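Local atomic coordinates of nucleoside phosphorylase, putative (Trypanosoma brucei, PDB entry 3BJE), a protein that acts as a homodimeric uridine phosphorylase, an enzyme that cleaves uridine with phosphate to give uracil and ribose 1-phosphate. Residues 27-32 against 69-74. Residues are numbered along the deposited sequence; the frame is centred on the assembly and turned at random.
Sequences GKDGTT and ASRDHR. With R1P (1-O-phosphono-alpha-D-ribofuranose), chain E.
Asp29 and Thr31 meet Arg71 across a wide backbone gap, the nearest CA atoms, those of Thr31 and Arg71, being 10.6 Å apart. Gly27 to Gly30 form a type I beta turn, which Gly30 leaves with positive phi, while residues 69-73 are a strand paired antiparallel with 76-83. Arg71 spans the gap: its CG lies anti to the backbone N (chi1 -171°) and the chain runs on extended to NE. Arg71 NH1 gives Asp29 OD2 a rather long hydrogen bond of 3.3 Å, part of a salt bridge. The oxygen sits in the guanidinium plane and receives the N-H nearly along its own C-O bond, yet the two flat groups are turned 66° apart. The Thr31 side chain crosses that of Arg71 at about a right angle, with CG2 of Thr31 3.9 Å from NH1 of Arg71. The other carboxylate oxygen closes an Asx turn: OD1 of Asp29 accepts the N-H of Thr31 at 3.1 Å and the hydroxyl OG1 of Thr31 at 2.7 Å, both from the same face, a pair of bonds that should hold the carboxylate's rotation as it faces Arg71. At the far end of 69-74, just beyond the strand, Arg74 reaches ribose 1-phosphate in the nucleoside phosphorylase active site. NH1 of Arg74 donates to O1P of the ligand and NH2 of Arg74 to O3P, each at 3.1 Å. Arg54, Arg145 and Thr148 of the second subunit bind the same ligand, so this pocket is built from both chains of the dimer.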
loop_
_atom_site.group_PDB
_atom_site.type_symbol
_atom_site.label_atom_id
_atom_site.label_comp_id
_atom_site.label_asym_id
_atom_site.label_seq_id
_atom_site.Cartn_x
_atom_site.Cartn_y
_atom_site.Cartn_z
ATOM N N GLY A 27 -12.284 0.503 18.946
ATOM C CA GLY A 27 -12.467 1.717 19.734
ATOM C C GLY A 27 -13.589 1.571 20.740
ATOM O O GLY A 27 -14.403 0.647 20.659
ATOM N N LYS A 28 -13.633 2.485 21.701
ATOM C CA LYS A 28 -14.745 2.525 22.641
ATOM C C LYS A 28 -16.063 2.797 21.903
ATOM O O LYS A 28 -17.137 2.416 22.377
ATOM C CB LYS A 28 -14.493 3.571 23.730
ATOM C CG LYS A 28 -13.302 3.233 24.620
ATOM C CD LYS A 28 -13.270 4.091 25.878
ATOM C CE LYS A 28 -12.214 3.599 26.868
ATOM N NZ LYS A 28 -12.314 4.293 28.188
ATOM N N ASP A 29 -15.973 3.429 20.731
ATOM C CA ASP A 29 -17.155 3.691 19.902
ATOM C C ASP A 29 -17.568 2.515 19.002
ATOM O O ASP A 29 -18.493 2.647 18.199
ATOM C CB ASP A 29 -16.940 4.954 19.054
ATOM C CG ASP A 29 -15.752 4.846 18.112
ATOM O OD1 ASP A 29 -15.031 3.821 18.139
ATOM O OD2 ASP A 29 -15.540 5.815 17.350
ATOM N N GLY A 30 -16.888 1.376 19.134
ATOM C CA GLY A 30 -17.183 0.195 18.327
ATOM C C GLY A 30 -16.647 0.256 16.902
ATOM O O GLY A 30 -17.094 -0.513 16.036
ATOM N N THR A 31 -15.718 1.178 16.636
ATOM C CA THR A 31 -15.078 1.254 15.312
ATOM C C THR A 31 -13.756 0.494 15.266
ATOM O O THR A 31 -13.037 0.406 16.253
ATOM C CB THR A 31 -14.790 2.705 14.846
ATOM O OG1 THR A 31 -13.841 3.322 15.723
ATOM C CG2 THR A 31 -16.065 3.522 14.806
ATOM N N THR A 32 -13.470 -0.053 14.094
ATOM C CA THR A 32 -12.169 -0.607 13.770
ATOM C C THR A 32 -11.131 0.526 13.612
ATOM O O THR A 32 -11.472 1.728 13.659
ATOM C CB THR A 32 -12.252 -1.522 12.528
ATOM O OG1 THR A 32 -13.170 -0.996 11.556
ATOM C CG2 THR A 32 -12.731 -2.900 12.945
ATOM N N ALA A 69 -25.025 6.764 7.207
ATOM C CA ALA A 69 -23.776 6.649 7.959
ATOM C C ALA A 69 -22.634 6.981 7.022
ATOM O O ALA A 69 -22.653 6.596 5.866
ATOM C CB ALA A 69 -23.613 5.242 8.509
ATOM N N SER A 70 -21.662 7.732 7.516
ATOM C CA SER A 70 -20.465 8.051 6.758
ATOM C C SER A 70 -19.413 8.636 7.674
ATOM O O SER A 70 -19.734 9.350 8.648
ATOM C CB SER A 70 -20.768 9.052 5.652
ATOM O OG SER A 70 -21.265 10.262 6.191
ATOM N N ARG A 71 -18.155 8.328 7.371
ATOM C CA ARG A 71 -17.040 8.855 8.142
ATOM C C ARG A 71 -15.764 8.759 7.328
ATOM O O ARG A 71 -15.619 7.862 6.510
ATOM C CB ARG A 71 -16.897 8.118 9.476
ATOM C CG ARG A 71 -15.887 8.765 10.405
ATOM C CD ARG A 71 -15.979 8.256 11.832
ATOM N NE ARG A 71 -14.719 8.511 12.538
ATOM C CZ ARG A 71 -14.433 8.081 13.769
ATOM N NH1 ARG A 71 -15.311 7.364 14.459
ATOM N NH2 ARG A 71 -13.249 8.358 14.311
ATOM N N ASP A 72 -14.843 9.695 7.569
ATOM C CA ASP A 72 -13.573 9.784 6.854
ATOM C C ASP A 72 -12.402 9.660 7.834
ATOM O O ASP A 72 -12.474 10.209 8.940
ATOM C CB ASP A 72 -13.478 11.134 6.142
ATOM C CG ASP A 72 -14.606 11.368 5.152
ATOM O OD1 ASP A 72 -15.436 10.460 4.913
ATOM O OD2 ASP A 72 -14.657 12.477 4.586
ATOM N N HIS A 73 -11.338 8.964 7.432
ATOM C CA HIS A 73 -10.117 8.811 8.241
ATOM C C HIS A 73 -8.945 8.284 7.406
ATOM O O HIS A 73 -9.103 7.281 6.744
ATOM C CB HIS A 73 -10.389 7.826 9.381
ATOM C CG HIS A 73 -9.191 7.523 10.213
ATOM N ND1 HIS A 73 -8.567 8.477 10.988
ATOM C CD2 HIS A 73 -8.491 6.380 10.388
ATOM C CE1 HIS A 73 -7.537 7.932 11.607
ATOM N NE2 HIS A 73 -7.468 6.660 11.260
ATOM N N ARG A 74 -7.757 8.916 7.475
ATOM C CA ARG A 74 -6.630 8.554 6.610
ATOM C C ARG A 74 -7.125 8.458 5.132
ATOM O O ARG A 74 -7.927 9.282 4.693
ATOM C CB ARG A 74 -5.983 7.242 7.074
ATOM C CG ARG A 74 -5.056 7.340 8.272
ATOM C CD ARG A 74 -4.738 5.907 8.763
ATOM N NE ARG A 74 -3.790 5.845 9.881
ATOM C CZ ARG A 74 -2.477 6.005 9.757
ATOM N NH1 ARG A 74 -1.955 6.271 8.571
ATOM N NH2 ARG A 74 -1.685 5.918 10.832
HETATM C C5 R1P E . -0.755 1.577 9.899
HETATM O O5 R1P E . -1.713 2.032 10.858
HETATM C C4 R1P E . 0.079 2.760 9.420
HETATM O O4 R1P E . 0.717 3.441 10.514
HETATM C C1 R1P E . 2.144 3.406 10.421
HETATM C C2 R1P E . 2.376 2.219 9.475
HETATM O O2 R1P E . 3.689 2.183 8.885
HETATM C C3 R1P E . 1.209 2.337 8.494
HETATM O O3 R1P E . 1.419 3.362 7.510
HETATM O O1 R1P E . 2.740 4.688 10.025
HETATM P P R1P E . 2.011 6.133 9.873
HETATM O O1P R1P E . 1.060 5.805 8.697
HETATM O O2P R1P E . 3.097 7.121 9.478
HETATM O O3P R1P E . 1.379 6.388 11.204
#